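Local coordinates for protein 6-phosphogluconate dehydrogenase (Decarboxylating) (Geobacter metallireducens, PDB 4E21) that probably catalyses the NADP-dependent oxidative decarboxylation of 6-phosphogluconate in the pentose phosphate pathway, at residues F170-G176 and E194-L198; D36-R40 and G147-Y152. All blocks are in the same frame, centred on the assembly; numbering follows the deposited sequence.

Interaction 1 of 2, residues F170-G176 and E194-L198; sequences FRTLAPG and ELGYL
The ring of Tyr197 has the helix end at 170-173 on one face: Phe170 CB stands 3.7 Å from the ring centroid and 22° off its normal, a CH-pi contact, and the backbone N of Arg171 also lies over that face, offset toward the rim. Ala174 CB reaches the ring obliquely, 3.6 Å from Tyr197 CD1. From its CB the Phe170 ring leads off past the Tyr197 ring, to which it is tilted obliquely, the centroids 5.8 Å apart. The chi1 of Tyr197, 69°, sets its CG between backbone N and carbonyl carbon and swings the ring over the helix.

The guanidinium of Arg171 has Leu195 CD2 over one face, 3.7 Å from NH2. Its NH1 is 3.0 Å from Tyr197 OH, but the angle is too poor for a hydrogen bond; both groups bind Asp167 instead, through a salt bridge and a hydrogen bond respectively, so one carboxylate draws the two polar ends together. Beyond the helix, Gly176 N donates to Leu195 O at 2.9 Å with an N-H...O angle of 142°, and Pro175 CD packs on the same carbonyl oxygen. Strand 197-201 runs parallel to its neighbour 153-157, whose Leu154 touches both Phe170 and Tyr197: helix 167-173 thus packs against the strand that ends the Rossmann-type sheet within this chain.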
loop_
_atom_site.group_PDB
_atom_site.type_symbol
_atom_site.label_atom_id
_atom_site.label_comp_id
_atom_site.label_asym_id
_atom_site.label_seq_id
_atom_site.Cartn_x
_atom_site.Cartn_y
_atom_site.Cartn_z
ATOM N N PHE B 170 -22.229 4.741 33.021
ATOM C CA PHE B 170 -21.521 3.902 32.058
ATOM C C PHE B 170 -22.059 2.471 32.066
ATOM O O PHE B 170 -22.328 1.895 31.004
ATOM C CB PHE B 170 -20.020 3.906 32.331
ATOM C CG PHE B 170 -19.378 5.234 32.117
ATOM C CD1 PHE B 170 -19.805 6.060 31.093
ATOM C CD2 PHE B 170 -18.340 5.655 32.929
ATOM C CE1 PHE B 170 -19.207 7.293 30.892
ATOM C CE2 PHE B 170 -17.730 6.871 32.717
ATOM C CZ PHE B 170 -18.170 7.693 31.705
ATOM N N ARG B 171 -22.240 1.913 33.263
ATOM C CA ARG B 171 -22.834 0.589 33.405
ATOM C C ARG B 171 -24.139 0.445 32.648
ATOM O O ARG B 171 -24.350 -0.541 31.939
ATOM C CB ARG B 171 -23.085 0.288 34.864
ATOM C CG ARG B 171 -21.914 -0.357 35.528
ATOM C CD ARG B 171 -22.200 -0.553 36.989
ATOM N NE ARG B 171 -21.737 -1.872 37.383
ATOM C CZ ARG B 171 -20.480 -2.140 37.707
ATOM N NH1 ARG B 171 -19.570 -1.166 37.692
ATOM N NH2 ARG B 171 -20.141 -3.379 38.052
ATOM N N THR B 172 -25.019 1.426 32.800
ATOM C CA THR B 172 -26.304 1.398 32.111
ATOM C C THR B 172 -26.113 1.443 30.606
ATOM O O THR B 172 -26.763 0.702 29.865
ATOM C CB THR B 172 -27.187 2.583 32.540
ATOM O OG1 THR B 172 -27.454 2.468 33.934
ATOM C CG2 THR B 172 -28.514 2.610 31.777
ATOM N N LEU B 173 -25.210 2.313 30.165
ATOM C CA LEU B 173 -24.983 2.563 28.752
ATOM C C LEU B 173 -24.293 1.384 28.039
ATOM O O LEU B 173 -24.577 1.104 26.882
ATOM C CB LEU B 173 -24.138 3.813 28.609
ATOM C CG LEU B 173 -24.774 5.067 28.002
ATOM C CD1 LEU B 173 -26.262 5.068 28.108
ATOM C CD2 LEU B 173 -24.154 6.322 28.615
ATOM N N ALA B 174 -23.390 0.710 28.750
ATOM C CA ALA B 174 -22.580 -0.374 28.204
ATOM C C ALA B 174 -23.380 -1.689 28.089
ATOM O O ALA B 174 -24.460 -1.835 28.695
ATOM C CB ALA B 174 -21.321 -0.565 29.054
ATOM N N PRO B 175 -22.861 -2.645 27.301
ATOM C CA PRO B 175 -23.581 -3.899 27.018
ATOM C C PRO B 175 -23.683 -4.831 28.220
ATOM O O PRO B 175 -24.663 -5.556 28.324
ATOM C CB PRO B 175 -22.723 -4.558 25.931
ATOM C CG PRO B 175 -21.916 -3.438 25.325
ATOM C CD PRO B 175 -21.629 -2.534 26.495
ATOM N N GLY B 176 -22.710 -4.793 29.123
ATOM C CA GLY B 176 -22.650 -5.772 30.193
ATOM C C GLY B 176 -21.941 -7.050 29.769
ATOM O O GLY B 176 -21.955 -7.427 28.596
ATOM N N GLU B 194 -14.589 -5.905 30.885
ATOM C CA GLU B 194 -15.488 -7.001 30.491
ATOM C C GLU B 194 -16.930 -6.574 30.326
ATOM O O GLU B 194 -17.757 -7.331 29.812
ATOM C CB GLU B 194 -15.418 -8.164 31.478
ATOM C CG GLU B 194 -14.202 -9.058 31.312
ATOM C CD GLU B 194 -14.316 -10.355 32.105
ATOM O OE1 GLU B 194 -14.137 -10.298 33.342
ATOM O OE2 GLU B 194 -14.573 -11.426 31.496
ATOM N N LEU B 195 -17.232 -5.366 30.785
ATOM C CA LEU B 195 -18.598 -4.853 30.766
ATOM C C LEU B 195 -18.873 -4.081 29.473
ATOM O O LEU B 195 -20.034 -3.785 29.144
ATOM C CB LEU B 195 -18.841 -3.953 31.989
ATOM C CG LEU B 195 -19.265 -4.547 33.348
ATOM C CD1 LEU B 195 -18.504 -5.784 33.679
ATOM C CD2 LEU B 195 -19.083 -3.528 34.485
ATOM N N GLY B 196 -17.798 -3.750 28.746
ATOM C CA GLY B 196 -17.917 -2.955 27.540
ATOM C C GLY B 196 -17.727 -1.447 27.743
ATOM O O GLY B 196 -18.119 -0.649 26.898
ATOM N N TYR B 197 -17.116 -1.053 28.856
ATOM C CA TYR B 197 -16.631 0.310 28.997
ATOM C C TYR B 197 -15.292 0.309 29.716
ATOM O O TYR B 197 -14.973 -0.628 30.455
ATOM C CB TYR B 197 -17.657 1.231 29.683
ATOM C CG TYR B 197 -17.907 0.946 31.151
ATOM C CD1 TYR B 197 -18.748 -0.098 31.545
ATOM C CD2 TYR B 197 -17.319 1.733 32.144
ATOM C CE1 TYR B 197 -18.989 -0.359 32.888
ATOM C CE2 TYR B 197 -17.560 1.489 33.485
ATOM C CZ TYR B 197 -18.395 0.440 33.849
ATOM O OH TYR B 197 -18.635 0.190 35.176
ATOM N N LEU B 198 -14.496 1.348 29.479
ATOM C CA LEU B 198 -13.109 1.321 29.919
ATOM C C LEU B 198 -12.612 2.723 30.097
ATOM O O LEU B 198 -12.717 3.538 29.177
ATOM C CB LEU B 198 -12.225 0.679 28.854
ATOM C CG LEU B 198 -10.951 -0.057 29.286
ATOM C CD1 LEU B 198 -9.854 0.071 28.203
ATOM C CD2 LEU B 198 -10.426 0.338 30.671
#

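Interaction 2 of 2, residues D36-R40 and G147-Y152; sequences DMVRR and GLERGY
Arg40 reaches from helix 32-43 into the short helix 147-150, and its atoms can be followed outward in order. CB lies 3.9 Å from Leu148 CD1. With CG anti to the backbone N (chi1 -179°) and the chain extended as far as NE, the side chain runs past the carbonyls of the short helix, and CD comes 3.5 Å from Gly147 O. The guanidinium has Gly151 N over one face, a packing contact between two donors. At its edge NH1 gives a hydrogen bond of 2.7 Å to Leu148 O, which lies close to the guanidinium plane although the nitrogen stands 45° out of the carbonyl plane. A second, weak bond joins NH1 to Glu149 O. NE and NH2 turn to Thr172 O and Ala174 O, so each guanidinium nitrogen has a carbonyl acceptor.

Helix 32-43 carries the last glycine of a GxGxxG pattern, Gly34, and follows strand 24-28, consistent with the first beta-alpha unit of a Rossmann-type dinucleotide-binding fold; Arg40 therefore ties this helix to the connection between strands 135-142 and 153-157, with 84-87 and 110-113 lying between 24-28 and that pair in the sheet.

Tyr152 OH packs 3.2 Å from CB of Asp36, one helical turn before Arg40. A water links the two segments here: it donates to Asp36 OD2, hydrogen-bonds Tyr152 OH at 2.9 Å and weakly accepts from Leu148 N. Asp36 OD1 forms a salt bridge with Arg39 NH1, while OD2 also pairs with Arg32. Met37, a selenomethionine, packs on the Tyr152 ring: its CG lies 3.8 Å from Tyr152 CZ, and SE stands above the ring face, 5.1 Å from the centroid and 12° off the normal, a distant Met-aromatic contact.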
loop_
_atom_site.group_PDB
_atom_site.type_symbol
_atom_site.label_atom_id
_atom_site.label_comp_id
_atom_site.label_asym_id
_atom_site.label_seq_id
_atom_site.Cartn_x
_atom_site.Cartn_y
_atom_site.Cartn_z
ATOM N N ASP B 36 -31.158 8.205 21.635
ATOM C CA ASP B 36 -31.054 6.781 21.962
ATOM C C ASP B 36 -30.397 6.505 23.303
ATOM O O ASP B 36 -30.784 5.578 24.018
ATOM C CB ASP B 36 -30.284 6.031 20.865
ATOM C CG ASP B 36 -31.173 5.619 19.720
ATOM O OD1 ASP B 36 -32.409 5.766 19.875
ATOM O OD2 ASP B 36 -30.647 5.150 18.683
HETATM N N MSE B 37 -29.385 7.299 23.640
HETATM C CA MSE B 37 -28.714 7.135 24.925
HETATM C C MSE B 37 -29.628 7.595 26.047
HETATM O O MSE B 37 -29.617 7.008 27.121
HETATM C CB MSE B 37 -27.386 7.885 24.960
HETATM C CG MSE B 37 -26.496 7.528 23.799
HETATM SE SE MSE B 37 -24.831 8.504 23.789
HETATM C CE MSE B 37 -23.796 7.359 24.965
ATOM N N VAL B 38 -30.424 8.634 25.794
ATOM C CA VAL B 38 -31.401 9.081 26.787
ATOM C C VAL B 38 -32.436 7.979 26.982
ATOM O O VAL B 38 -32.770 7.638 28.118
ATOM C CB VAL B 38 -32.103 10.399 26.398
ATOM C CG1 VAL B 38 -33.300 10.624 27.287
ATOM C CG2 VAL B 38 -31.133 11.565 26.510
ATOM N N ARG B 39 -32.912 7.396 25.877
ATOM C CA ARG B 39 -33.907 6.329 25.984
ATOM C C ARG B 39 -33.339 5.168 26.767
ATOM O O ARG B 39 -34.010 4.606 27.626
ATOM C CB ARG B 39 -34.397 5.870 24.620
ATOM C CG ARG B 39 -35.204 6.908 23.885
ATOM C CD ARG B 39 -35.544 6.430 22.491
ATOM N NE ARG B 39 -36.139 7.494 21.694
ATOM C CZ ARG B 39 -35.569 8.042 20.628
ATOM N NH1 ARG B 39 -34.384 7.620 20.209
ATOM N NH2 ARG B 39 -36.193 9.011 19.971
ATOM N N ARG B 40 -32.084 4.826 26.494
ATOM C CA ARG B 40 -31.439 3.736 27.215
ATOM C C ARG B 40 -31.223 4.112 28.675
ATOM O O ARG B 40 -31.490 3.321 29.577
ATOM C CB ARG B 40 -30.118 3.314 26.549
ATOM C CG ARG B 40 -29.439 2.147 27.266
ATOM C CD ARG B 40 -28.371 1.500 26.425
ATOM N NE ARG B 40 -27.734 0.367 27.093
ATOM C CZ ARG B 40 -28.060 -0.905 26.889
ATOM N NH1 ARG B 40 -29.034 -1.210 26.040
ATOM N NH2 ARG B 40 -27.416 -1.873 27.534
ATOM N N GLY B 147 -26.731 0.444 19.749
ATOM C CA GLY B 147 -26.412 0.685 21.155
ATOM C C GLY B 147 -27.626 0.737 22.070
ATOM O O GLY B 147 -27.547 0.340 23.240
ATOM N N LEU B 148 -28.751 1.210 21.531
ATOM C CA LEU B 148 -29.982 1.349 22.310
ATOM C C LEU B 148 -30.385 0.032 22.943
ATOM O O LEU B 148 -30.525 -0.072 24.166
ATOM C CB LEU B 148 -31.126 1.900 21.452
ATOM C CG LEU B 148 -32.510 1.901 22.114
ATOM C CD1 LEU B 148 -32.446 2.396 23.551
ATOM C CD2 LEU B 148 -33.527 2.713 21.309
ATOM N N GLU B 149 -30.558 -0.983 22.107
ATOM C CA GLU B 149 -30.887 -2.318 22.598
ATOM C C GLU B 149 -29.664 -3.096 23.094
ATOM O O GLU B 149 -29.770 -3.861 24.046
ATOM C CB GLU B 149 -31.625 -3.129 21.520
ATOM C CG GLU B 149 -32.774 -2.372 20.839
ATOM C CD GLU B 149 -33.990 -2.188 21.745
ATOM O OE1 GLU B 149 -34.183 -3.040 22.652
ATOM O OE2 GLU B 149 -34.751 -1.200 21.539
ATOM N N ARG B 150 -28.505 -2.909 22.467
ATOM C CA ARG B 150 -27.363 -3.766 22.808
ATOM C C ARG B 150 -26.284 -3.146 23.699
ATOM O O ARG B 150 -25.366 -3.846 24.140
ATOM C CB ARG B 150 -26.745 -4.365 21.548
ATOM C CG ARG B 150 -27.706 -5.294 20.820
ATOM C CD ARG B 150 -27.088 -5.913 19.582
ATOM N NE ARG B 150 -28.121 -6.287 18.618
ATOM C CZ ARG B 150 -27.884 -6.876 17.447
ATOM N NH1 ARG B 150 -26.637 -7.165 17.089
ATOM N NH2 ARG B 150 -28.892 -7.176 16.631
ATOM N N GLY B 151 -26.384 -1.855 23.986
ATOM C CA GLY B 151 -25.325 -1.215 24.749
ATOM C C GLY B 151 -24.207 -0.714 23.838
ATOM O O GLY B 151 -23.970 -1.264 22.764
ATOM N N TYR B 152 -23.545 0.352 24.273
ATOM C CA TYR B 152 -22.509 1.027 23.510
ATOM C C TYR B 152 -21.183 0.644 24.122
ATOM O O TYR B 152 -21.064 0.544 25.351
ATOM C CB TYR B 152 -22.666 2.548 23.615
ATOM C CG TYR B 152 -24.023 3.075 23.190
ATOM C CD1 TYR B 152 -25.063 3.196 24.105
ATOM C CD2 TYR B 152 -24.264 3.450 21.868
ATOM C CE1 TYR B 152 -26.310 3.673 23.717
ATOM C CE2 TYR B 152 -25.508 3.918 21.465
ATOM C CZ TYR B 152 -26.531 4.031 22.398
ATOM O OH TYR B 152 -27.768 4.509 22.007
HETATM O O HOH W 1 -28.428 3.605 19.333
#

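Interactions 1 and 2 have centres 11 Å apart and meet directly at the C-terminal end of helix 167-173. Thr172 O lies 3.0 Å from Arg40 NE, a probable hydrogen bond. Leu173 O lies 2.9 Å from Tyr152 N, likewise a probable hydrogen bond, and Pro175 CB packs 3.3 Å from Arg150 O. The 170-176 segment is thus shared by both contacts. Leu173, which does not touch 194-198, packs on Met37. Along the chain both segments of interaction 2 precede those of interaction 1. In interaction 2 the side chain of Met37 lies near, though not touching, the glycines of the GxGxxG pattern, probably the nucleotide-binding loop.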